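Local coordinates for Alr2269 protein (Nostoc sp., PDB 3MC9) that probably helps to insert beta-barrel proteins into the outer membrane, its periplasmic POTRA domains being thought to receive the polypeptides that are to be folded there, at residues A[80-83]-A[84-88]; A[98-101]-A[102-106]; A[187-190]-A[191-195]. One frame throughout, in Å; residues are numbered along the deposited sequence.

Contact 1 of 3, residues A[80-83]-A[84-88]; sequences LETQ and VYNVI
Glu81 and Tyr85, one helical turn apart, lie alongside each other with their ends in the same direction, and the Glu81 side chain can be followed outward from the backbone. Its CB starts off facing away from the residues that come next. CG then stands anti to the backbone N (chi1 -157°) and the chain stays extended, which carries it alongside the tyrosine: CG lies 3.9 Å from Tyr85 CE2, and the carboxylate carbon CD sits in the plane of the ring, at its edge. At the tip, Glu81 OE2 approaches Tyr85 CE2 to 3.3 Å, so an acceptor faces the slightly positive rim of the ring, the carboxylate plane being turned 49° from that of the ring. A water donates to Glu81 OE2 at 2.9 Å and lies near Tyr85 OH, at a separation too short to be trusted; that hydroxyl is hydrogen-bonded to Val67 O of strand 62-71. Tyrosine suits this place because its hydroxyl reaches the strand while its side chain touches Val69. Beneath the side chains, Tyr85 N donates to Glu81 O at 3.0 Å; Val84 N to Leu80 O and Asn86 N to Thr82 O continue the same pattern. On the outer side, Thr82 CG2 meets the Asn86 amide, with OD1 at 3.8 Å, while Thr82 OG1 bonds back to Pro78 O. Val84, branched and apolar, packs on Val69 and Ile108. With Val84 buried there and Thr82 and Asn86 exposed, helix 78-87 is an amphipathic alpha-helix lying against the sheet of a POTRA domain.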
ATOM      1  N   LEU A  80       2.398  11.629  -7.738  1.00 52.12           N
ATOM      2  CA  LEU A  80       1.501  10.569  -7.265  1.00 50.54           C
ATOM      3  C   LEU A  80       0.264  10.431  -8.156  1.00 49.80           C
ATOM      4  O   LEU A  80      -0.219   9.318  -8.396  1.00 48.54           O
ATOM      5  CB  LEU A  80       1.090  10.785  -5.809  1.00 50.24           C
ATOM      6  CG  LEU A  80       2.137  10.364  -4.764  1.00 50.70           C
ATOM      7  CD1 LEU A  80       1.692  10.749  -3.359  1.00 50.39           C
ATOM      8  CD2 LEU A  80       2.420   8.874  -4.840  1.00 49.49           C
ATOM      9  N   GLU A  81      -0.243  11.558  -8.649  1.00 49.85           N
ATOM     10  CA  GLU A  81      -1.363  11.543  -9.587  1.00 49.32           C
ATOM     11  C   GLU A  81      -1.002  10.712 -10.831  1.00 48.56           C
ATOM     12  O   GLU A  81      -1.794   9.894 -11.315  1.00 47.55           O
ATOM     13  CB  GLU A  81      -1.731  12.972  -9.994  1.00 50.27           C
ATOM     14  CG  GLU A  81      -3.152  13.113 -10.488  1.00 51.25           C
ATOM     15  CD  GLU A  81      -3.429  14.465 -11.138  1.00 52.94           C
ATOM     16  OE1 GLU A  81      -2.837  15.473 -10.717  1.00 56.16           O
ATOM     17  OE2 GLU A  81      -4.246  14.517 -12.065  1.00 52.20           O
ATOM     18  N   THR A  82       0.210  10.938 -11.325  1.00 48.60           N
ATOM     19  CA  THR A  82       0.756  10.202 -12.455  1.00 48.53           C
ATOM     20  C   THR A  82       0.818   8.709 -12.173  1.00 47.21           C
ATOM     21  O   THR A  82       0.528   7.897 -13.045  1.00 46.95           O
ATOM     22  CB  THR A  82       2.163  10.716 -12.798  1.00 49.83           C
ATOM     23  OG1 THR A  82       2.088  12.121 -13.080  1.00 51.26           O
ATOM     24  CG2 THR A  82       2.754   9.979 -13.997  1.00 49.60           C
ATOM     25  N   GLN A  83       1.216   8.356 -10.958  1.00 46.69           N
ATOM     26  CA  GLN A  83       1.246   6.954 -10.525  1.00 45.74           C
ATOM     27  C   GLN A  83      -0.121   6.312 -10.710  1.00 44.00           C
ATOM     28  O   GLN A  83      -0.221   5.211 -11.227  1.00 44.50           O
ATOM     29  CB  GLN A  83       1.646   6.842  -9.049  1.00 45.71           C
ATOM     30  CG  GLN A  83       3.117   7.047  -8.780  1.00 47.58           C
ATOM     31  CD  GLN A  83       3.958   5.880  -9.247  1.00 48.35           C
ATOM     32  OE1 GLN A  83       5.038   6.067  -9.792  1.00 50.51           O
ATOM     33  NE2 GLN A  83       3.458   4.673  -9.052  1.00 46.68           N
ATOM     34  N   VAL A  84      -1.165   7.002 -10.262  1.00 42.58           N
ATOM     35  CA  VAL A  84      -2.539   6.518 -10.438  1.00 41.20           C
ATOM     36  C   VAL A  84      -2.880   6.356 -11.931  1.00 40.93           C
ATOM     37  O   VAL A  84      -3.328   5.284 -12.355  1.00 40.78           O
ATOM     38  CB  VAL A  84      -3.565   7.447  -9.736  1.00 41.13           C
ATOM     39  CG1 VAL A  84      -4.999   7.041 -10.061  1.00 39.88           C
ATOM     40  CG2 VAL A  84      -3.334   7.451  -8.231  1.00 39.77           C
ATOM     41  N   TYR A  85      -2.632   7.394 -12.727  1.00 41.17           N
ATOM     42  CA  TYR A  85      -2.990   7.369 -14.158  1.00 41.02           C
ATOM     43  C   TYR A  85      -2.257   6.249 -14.898  1.00 40.94           C
ATOM     44  O   TYR A  85      -2.836   5.602 -15.761  1.00 40.35           O
ATOM     45  CB  TYR A  85      -2.784   8.739 -14.840  1.00 41.69           C
ATOM     46  CG  TYR A  85      -3.944   9.716 -14.641  1.00 42.06           C
ATOM     47  CD1 TYR A  85      -5.189   9.479 -15.218  1.00 41.57           C
ATOM     48  CD2 TYR A  85      -3.794  10.870 -13.878  1.00 42.58           C
ATOM     49  CE1 TYR A  85      -6.249  10.363 -15.038  1.00 41.06           C
ATOM     50  CE2 TYR A  85      -4.853  11.762 -13.693  1.00 42.91           C
ATOM     51  CZ  TYR A  85      -6.074  11.505 -14.275  1.00 42.36           C
ATOM     52  OH  TYR A  85      -7.124  12.382 -14.077  1.00 42.17           O
ATOM     53  N   ASN A  86      -1.006   5.994 -14.510  1.00 41.08           N
ATOM     54  CA  ASN A  86      -0.207   4.899 -15.069  1.00 41.13           C
ATOM     55  C   ASN A  86      -0.791   3.487 -14.956  1.00 39.83           C
ATOM     56  O   ASN A  86      -0.446   2.625 -15.751  1.00 40.04           O
ATOM     57  CB  ASN A  86       1.174   4.847 -14.401  1.00 42.16           C
ATOM     58  CG  ASN A  86       2.104   5.951 -14.863  1.00 45.19           C
ATOM     59  OD1 ASN A  86       1.799   6.735 -15.772  1.00 48.22           O
ATOM     60  ND2 ASN A  86       3.258   6.016 -14.228  1.00 48.45           N
ATOM     61  N   VAL A  87      -1.617   3.221 -13.951  1.00 38.30           N
ATOM     62  CA  VAL A  87      -2.030   1.834 -13.685  1.00 37.39           C
ATOM     63  C   VAL A  87      -3.514   1.548 -13.865  1.00 36.66           C
ATOM     64  O   VAL A  87      -3.912   0.379 -13.934  1.00 37.02           O
ATOM     65  CB  VAL A  87      -1.602   1.396 -12.274  1.00 37.69           C
ATOM     66  CG1 VAL A  87      -0.084   1.486 -12.142  1.00 37.08           C
ATOM     67  CG2 VAL A  87      -2.297   2.228 -11.208  1.00 37.12           C
ATOM     68  N   ILE A  88      -4.335   2.600 -13.927  1.00 35.33           N
ATOM     69  CA  ILE A  88      -5.759   2.430 -14.173  1.00 34.30           C
ATOM     70  C   ILE A  88      -6.009   2.277 -15.667  1.00 35.22           C
ATOM     71  O   ILE A  88      -5.281   2.831 -16.493  1.00 35.54           O
ATOM     72  CB  ILE A  88      -6.601   3.586 -13.562  1.00 33.78           C
ATOM     73  CG1 ILE A  88      -6.323   4.927 -14.242  1.00 33.57           C
ATOM     74  CG2 ILE A  88      -6.331   3.694 -12.069  1.00 32.18           C
ATOM     75  CD1 ILE A  88      -7.302   6.037 -13.820  1.00 32.35           C
TER
HETATM   76  O   HOH W   1      -7.054  14.037 -12.282  1.00 41.82           O

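Contact 2 of 3, residues A[98-101]-A[102-106]; sequences RSQL and QEDIN
Arg98 opens helix 98-110, and its carbonyl O takes the N-H of Gln102 at 3.0 Å, the first of four i to i+4 backbone bonds that join 98-101 to 102-106. Its guanidinium reaches back to Glu59 only in a long, weak ion pair. Ser99, a small residue in the first turn, offers its carbonyl to Glu103 N at 2.8 Å; Glu103 CB lies 3.3 Å from Ser99 O. Gln100 follows, its O accepting from Asp104 N at 2.9 Å. Its side chain leaves with CG opposite the backbone N about the CA-CB bond (chi1 -178°) and then bends at chi2, which swings the amide back toward the next turn, near the carboxylates of Glu103 and Asp104. The amide plane is 72° from the first carboxylate and 35° from the second. Asp104 is buried, and its oxygens are accounted for: OD1 receives Arg89 N and OD2 bonds Thr90 OG1, so a short acidic side chain here ties the helix to the loop before it. Leu101 comes last, its apolar side chain packed on Val130 and Phe132, while its O accepts from Ile105 N at 2.9 Å. Ile105 CG1 passes 3.4 Å from Leu101 O, and its side chain continues the apolar face onto Val117 and Ala119. On the exposed side, Gln102 NE2 donates to Asn106 OD1 at 2.9 Å, arriving above the acceptor's carbonyl plane. Leu101 and Ile105 toward the sheet, Gln102 and Asn106 on the exposed side, and Asp104 as the buried polar exception make this an amphipathic POTRA helix laid across its beta-sheet.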
ATOM      1  N   ARG A  98     -18.006  -2.444 -13.341  1.00 37.29           N
ATOM      2  CA  ARG A  98     -17.849  -2.568 -11.913  1.00 38.74           C
ATOM      3  C   ARG A  98     -16.506  -3.221 -11.586  1.00 38.06           C
ATOM      4  O   ARG A  98     -15.704  -2.681 -10.814  1.00 37.48           O
ATOM      5  CB  ARG A  98     -19.014  -3.417 -11.376  1.00 40.84           C
ATOM      6  CG  ARG A  98     -19.139  -3.432  -9.874  1.00 44.65           C
ATOM      7  CD  ARG A  98     -19.819  -4.713  -9.387  1.00 50.55           C
ATOM      8  NE  ARG A  98     -18.983  -5.890  -9.624  1.00 54.62           N
ATOM      9  CZ  ARG A  98     -17.882  -6.212  -8.936  1.00 57.02           C
ATOM     10  NH1 ARG A  98     -17.433  -5.448  -7.937  1.00 58.08           N
ATOM     11  NH2 ARG A  98     -17.205  -7.308  -9.262  1.00 57.58           N
ATOM     12  N   SER A  99     -16.262  -4.362 -12.213  1.00 37.82           N
ATOM     13  CA  SER A  99     -15.049  -5.123 -11.998  1.00 38.01           C
ATOM     14  C   SER A  99     -13.819  -4.373 -12.449  1.00 36.51           C
ATOM     15  O   SER A  99     -12.773  -4.447 -11.802  1.00 35.50           O
ATOM     16  CB  SER A  99     -15.109  -6.440 -12.758  1.00 39.07           C
ATOM     17  OG  SER A  99     -16.216  -7.194 -12.313  1.00 42.39           O
ATOM     18  N   GLN A 100     -13.931  -3.672 -13.571  1.00 35.73           N
ATOM     19  CA  GLN A 100     -12.808  -2.920 -14.073  1.00 35.08           C
ATOM     20  C   GLN A 100     -12.438  -1.837 -13.072  1.00 34.67           C
ATOM     21  O   GLN A 100     -11.263  -1.578 -12.854  1.00 34.29           O
ATOM     22  CB  GLN A 100     -13.089  -2.315 -15.441  1.00 35.14           C
ATOM     23  CG  GLN A 100     -11.902  -1.551 -16.005  1.00 34.94           C
ATOM     24  CD  GLN A 100     -10.688  -2.443 -16.177  1.00 37.13           C
ATOM     25  OE1 GLN A 100      -9.717  -2.379 -15.398  1.00 38.66           O
ATOM     26  NE2 GLN A 100     -10.748  -3.306 -17.177  1.00 35.86           N
ATOM     27  N   LEU A 101     -13.445  -1.207 -12.465  1.00 34.76           N
ATOM     28  CA  LEU A 101     -13.196  -0.250 -11.396  1.00 34.51           C
ATOM     29  C   LEU A 101     -12.498  -0.936 -10.214  1.00 34.65           C
ATOM     30  O   LEU A 101     -11.497  -0.426  -9.712  1.00 33.90           O
ATOM     31  CB  LEU A 101     -14.492   0.441 -10.922  1.00 34.78           C
ATOM     32  CG  LEU A 101     -15.142   1.461 -11.869  1.00 35.20           C
ATOM     33  CD1 LEU A 101     -16.427   1.971 -11.244  1.00 37.03           C
ATOM     34  CD2 LEU A 101     -14.210   2.626 -12.203  1.00 33.29           C
ATOM     35  N   GLN A 102     -13.005  -2.076  -9.764  1.00 35.02           N
ATOM     36  CA  GLN A 102     -12.337  -2.751  -8.661  1.00 36.13           C
ATOM     37  C   GLN A 102     -10.871  -3.058  -9.007  1.00 36.05           C
ATOM     38  O   GLN A 102      -9.977  -2.793  -8.225  1.00 36.44           O
ATOM     39  CB  GLN A 102     -13.050  -4.035  -8.235  1.00 37.33           C
ATOM     40  CG  GLN A 102     -12.412  -4.666  -6.971  1.00 38.20           C
ATOM     41  CD  GLN A 102     -12.332  -3.678  -5.815  1.00 39.81           C
ATOM     42  OE1 GLN A 102     -13.303  -2.981  -5.523  1.00 40.31           O
ATOM     43  NE2 GLN A 102     -11.167  -3.593  -5.171  1.00 39.39           N
ATOM     44  N   GLU A 103     -10.651  -3.615 -10.187  1.00 36.06           N
ATOM     45  CA  GLU A 103      -9.320  -3.934 -10.681  1.00 36.36           C
ATOM     46  C   GLU A 103      -8.396  -2.693 -10.747  1.00 35.13           C
ATOM     47  O   GLU A 103      -7.201  -2.779 -10.443  1.00 35.07           O
ATOM     48  CB  GLU A 103      -9.513  -4.549 -12.046  1.00 37.51           C
ATOM     49  CG  GLU A 103      -8.392  -5.264 -12.662  1.00 40.95           C
ATOM     50  CD  GLU A 103      -8.898  -6.082 -13.840  1.00 46.36           C
ATOM     51  OE1 GLU A 103      -9.830  -6.922 -13.657  1.00 51.07           O
ATOM     52  OE2 GLU A 103      -8.384  -5.873 -14.949  1.00 47.46           O
ATOM     53  N   ASP A 104      -8.945  -1.547 -11.138  1.00 34.07           N
ATOM     54  CA  ASP A 104      -8.181  -0.303 -11.134  1.00 33.69           C
ATOM     55  C   ASP A 104      -7.796   0.098  -9.686  1.00 33.45           C
ATOM     56  O   ASP A 104      -6.674   0.553  -9.439  1.00 33.11           O
ATOM     57  CB  ASP A 104      -8.975   0.835 -11.774  1.00 33.16           C
ATOM     58  CG  ASP A 104      -9.041   0.742 -13.302  1.00 34.82           C
ATOM     59  OD1 ASP A 104      -8.313  -0.085 -13.933  1.00 34.68           O
ATOM     60  OD2 ASP A 104      -9.841   1.522 -13.866  1.00 32.92           O
ATOM     61  N   ILE A 105      -8.752  -0.028  -8.761  1.00 32.92           N
ATOM     62  CA  ILE A 105      -8.505   0.208  -7.341  1.00 33.09           C
ATOM     63  C   ILE A 105      -7.340  -0.681  -6.844  1.00 33.26           C
ATOM     64  O   ILE A 105      -6.384  -0.153  -6.261  1.00 33.17           O
ATOM     65  CB  ILE A 105      -9.796  -0.011  -6.506  1.00 33.47           C
ATOM     66  CG1 ILE A 105     -10.794   1.123  -6.793  1.00 33.74           C
ATOM     67  CG2 ILE A 105      -9.477  -0.125  -5.014  1.00 34.02           C
ATOM     68  CD1 ILE A 105     -12.187   0.946  -6.199  1.00 33.46           C
ATOM     69  N   ASN A 106      -7.408  -1.989  -7.120  1.00 33.02           N
ATOM     70  CA  ASN A 106      -6.329  -2.944  -6.776  1.00 33.66           C
ATOM     71  C   ASN A 106      -4.968  -2.550  -7.350  1.00 33.25           C
ATOM     72  O   ASN A 106      -3.947  -2.665  -6.680  1.00 33.57           O
ATOM     73  CB  ASN A 106      -6.657  -4.366  -7.259  1.00 34.40           C
ATOM     74  CG  ASN A 106      -7.889  -4.947  -6.573  1.00 35.19           C
ATOM     75  OD1 ASN A 106      -8.381  -4.372  -5.603  1.00 36.79           O
ATOM     76  ND2 ASN A 106      -8.410  -6.067  -7.096  1.00 32.86           N
TER

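Contact 3 of 3, residues A[187-190]-A[191-195]; sequences TKRY and QDQGY
Backbone bonds from Gln191 N to Thr187 O, Asp192 N to Lys188 O and Gln193 N to Arg189 O carry the alpha-helical pattern to its last turn, where the chain leaves helical geometry at Gln193. A Schellman motif finishes it: Tyr195 N donates to Tyr190 O at 2.9 Å, arriving 39° above the carbonyl plane, and Gly194 N donates to Gln191 O. Gln193 N adds a weak bond to Tyr190 O. Gly194 takes a positive phi of 100°, where a CB would be jammed against the preceding carbonyl oxygen; glycine therefore fits as the C-prime residue. A water donates to both Thr187 O and Tyr195 O, bridging the last turn to the chain that leaves it.

Among the side chains, Lys188 and Asp192 form a salt bridge along one side, NZ to OD1 at 2.7 Å, on the oxygen's syn lone pair. The lysine bends at chi2 and chi4, curling its amine toward the next turn, and its long chain passes the Gln191 amide, with CD 3.9 Å from NE2. Arg189 runs beside Gln193, their guanidinium and amide planes 77° apart, the glutamine meeting the guanidinium edge. Tyr190 is buried, its CB 4.0 Å from Tyr195 CB, which brings Tyr195 CB against the last turn while its ring goes on away from it.

Tyr190 packs from helix 176-192 against Leu157 and Ala198 and bonds Glu218 just past strand 211-217, while Tyr195 rests on Val156 as the chain turns toward strand 199-206.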
ATOM      1  N   THR A 187      12.719 -11.822   7.273  1.00 29.88           N
ATOM      2  CA  THR A 187      12.430 -13.246   7.253  1.00 30.65           C
ATOM      3  C   THR A 187      13.684 -14.088   7.109  1.00 30.84           C
ATOM      4  O   THR A 187      13.874 -15.054   7.844  1.00 29.96           O
ATOM      5  CB  THR A 187      11.473 -13.561   6.082  1.00 31.03           C
ATOM      6  OG1 THR A 187      10.257 -12.855   6.290  1.00 34.02           O
ATOM      7  CG2 THR A 187      11.183 -15.031   5.972  1.00 31.77           C
ATOM      8  N   LYS A 188      14.528 -13.714   6.149  1.00 31.79           N
ATOM      9  CA  LYS A 188      15.834 -14.364   5.976  1.00 32.88           C
ATOM     10  C   LYS A 188      16.747 -14.197   7.207  1.00 32.31           C
ATOM     11  O   LYS A 188      17.466 -15.123   7.564  1.00 32.39           O
ATOM     12  CB  LYS A 188      16.518 -13.833   4.719  1.00 34.36           C
ATOM     13  CG  LYS A 188      17.883 -14.430   4.426  1.00 38.45           C
ATOM     14  CD  LYS A 188      17.851 -15.946   4.375  1.00 41.58           C
ATOM     15  CE  LYS A 188      19.109 -16.492   3.671  1.00 45.78           C
ATOM     16  NZ  LYS A 188      20.357 -16.101   4.394  1.00 47.31           N
ATOM     17  N   ARG A 189      16.697 -13.044   7.873  1.00 30.99           N
ATOM     18  CA  ARG A 189      17.447 -12.893   9.123  1.00 31.33           C
ATOM     19  C   ARG A 189      16.957 -13.837  10.231  1.00 29.52           C
ATOM     20  O   ARG A 189      17.765 -14.390  10.966  1.00 29.12           O
ATOM     21  CB  ARG A 189      17.437 -11.457   9.632  1.00 31.79           C
ATOM     22  CG  ARG A 189      18.305 -10.506   8.816  1.00 37.33           C
ATOM     23  CD  ARG A 189      19.771 -10.547   9.199  1.00 42.42           C
ATOM     24  NE  ARG A 189      19.949 -10.230  10.617  1.00 46.92           N
ATOM     25  CZ  ARG A 189      20.293 -11.099  11.571  1.00 49.29           C
ATOM     26  NH1 ARG A 189      20.529 -12.373  11.270  1.00 51.86           N
ATOM     27  NH2 ARG A 189      20.413 -10.689  12.841  1.00 49.35           N
ATOM     28  N   TYR A 190      15.643 -14.000  10.382  1.00 28.10           N
ATOM     29  CA  TYR A 190      15.142 -14.996  11.331  1.00 27.58           C
ATOM     30  C   TYR A 190      15.712 -16.343  11.003  1.00 27.86           C
ATOM     31  O   TYR A 190      16.192 -17.046  11.872  1.00 27.98           O
ATOM     32  CB  TYR A 190      13.613 -15.104  11.296  1.00 27.67           C
ATOM     33  CG  TYR A 190      12.959 -14.014  12.065  1.00 26.59           C
ATOM     34  CD1 TYR A 190      13.058 -13.979  13.440  1.00 28.90           C
ATOM     35  CD2 TYR A 190      12.291 -13.003  11.432  1.00 28.07           C
ATOM     36  CE1 TYR A 190      12.485 -12.990  14.172  1.00 27.46           C
ATOM     37  CE2 TYR A 190      11.704 -12.000  12.156  1.00 28.57           C
ATOM     38  CZ  TYR A 190      11.817 -12.000  13.524  1.00 29.61           C
ATOM     39  OH  TYR A 190      11.236 -11.007  14.258  1.00 31.57           O
ATOM     40  N   GLN A 191      15.651 -16.698   9.734  1.00 27.80           N
ATOM     41  CA  GLN A 191      16.131 -17.980   9.305  1.00 30.33           C
ATOM     42  C   GLN A 191      17.617 -18.188   9.644  1.00 31.42           C
ATOM     43  O   GLN A 191      18.004 -19.229  10.191  1.00 31.85           O
ATOM     44  CB  GLN A 191      15.887 -18.153   7.812  1.00 30.88           C
ATOM     45  CG  GLN A 191      16.367 -19.497   7.266  1.00 35.79           C
ATOM     46  CD  GLN A 191      16.112 -19.622   5.787  1.00 38.50           C
ATOM     47  OE1 GLN A 191      14.967 -19.650   5.341  1.00 40.67           O
ATOM     48  NE2 GLN A 191      17.175 -19.683   5.018  1.00 41.00           N
ATOM     49  N   ASP A 192      18.437 -17.187   9.327  1.00 33.13           N
ATOM     50  CA  ASP A 192      19.867 -17.217   9.648  1.00 34.84           C
ATOM     51  C   ASP A 192      20.127 -17.503  11.115  1.00 35.23           C
ATOM     52  O   ASP A 192      21.072 -18.187  11.445  1.00 36.55           O
ATOM     53  CB  ASP A 192      20.507 -15.883   9.318  1.00 36.01           C
ATOM     54  CG  ASP A 192      20.638 -15.652   7.833  1.00 37.53           C
ATOM     55  OD1 ASP A 192      20.619 -16.631   7.055  1.00 40.84           O
ATOM     56  OD2 ASP A 192      20.758 -14.488   7.443  1.00 40.40           O
ATOM     57  N   GLN A 193      19.278 -16.975  11.994  1.00 34.62           N
ATOM     58  CA  GLN A 193      19.455 -17.176  13.433  1.00 35.06           C
ATOM     59  C   GLN A 193      18.800 -18.429  13.981  1.00 34.62           C
ATOM     60  O   GLN A 193      18.754 -18.597  15.206  1.00 35.85           O
ATOM     61  CB  GLN A 193      18.929 -15.971  14.211  1.00 34.53           C
ATOM     62  CG  GLN A 193      19.622 -14.688  13.885  1.00 35.59           C
ATOM     63  CD  GLN A 193      21.137 -14.823  13.908  1.00 38.14           C
ATOM     64  OE1 GLN A 193      21.730 -15.288  14.899  1.00 38.11           O
ATOM     65  NE2 GLN A 193      21.764 -14.446  12.810  1.00 37.93           N
ATOM     66  N   GLY A 194      18.302 -19.301  13.104  1.00 33.66           N
ATOM     67  CA  GLY A 194      17.700 -20.590  13.531  1.00 33.18           C
ATOM     68  C   GLY A 194      16.175 -20.619  13.595  1.00 31.58           C
ATOM     69  O   GLY A 194      15.597 -21.663  13.867  1.00 32.44           O
ATOM     70  N   TYR A 195      15.530 -19.481  13.334  1.00 29.98           N
ATOM     71  CA  TYR A 195      14.055 -19.346  13.375  1.00 28.80           C
ATOM     72  C   TYR A 195      13.514 -19.436  11.951  1.00 27.46           C
ATOM     73  O   TYR A 195      13.200 -18.431  11.314  1.00 25.40           O
ATOM     74  CB  TYR A 195      13.668 -18.030  14.046  1.00 28.56           C
ATOM     75  CG  TYR A 195      14.123 -18.012  15.493  1.00 31.39           C
ATOM     76  CD1 TYR A 195      15.433 -17.668  15.823  1.00 33.48           C
ATOM     77  CD2 TYR A 195      13.261 -18.382  16.532  1.00 31.37           C
ATOM     78  CE1 TYR A 195      15.876 -17.691  17.162  1.00 34.73           C
ATOM     79  CE2 TYR A 195      13.689 -18.406  17.860  1.00 32.13           C
ATOM     80  CZ  TYR A 195      15.004 -18.065  18.171  1.00 35.90           C
ATOM     81  OH  TYR A 195      15.450 -18.059  19.490  1.00 37.06           O
TER
HETATM   82  O   HOH W   2      12.396 -17.452   8.877  1.00 31.38           O

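How the contacts relate
From the N terminus, contact 1 comes first, on helix 78-87, followed by contact 2 on helix 98-110 and, much later, contact 3 at the end of helix 176-192. Each is a local turn of helix; the three follow in series and neither nest nor cross. Contacts 1 and 2 lie in the same POTRA domain and touch where the chain leaves helix 78-87, Ile88 CA being 3.6 Å from Asp104 OD1; the helices themselves meet through Val84 on Ile108 and Val87 on Ala107. Contact 3 lies in the next POTRA domain, across the chain's centre, its centre about 37 Å from that of contact 1, beside the sheet of strands 142-146, 199-206 and 211-217.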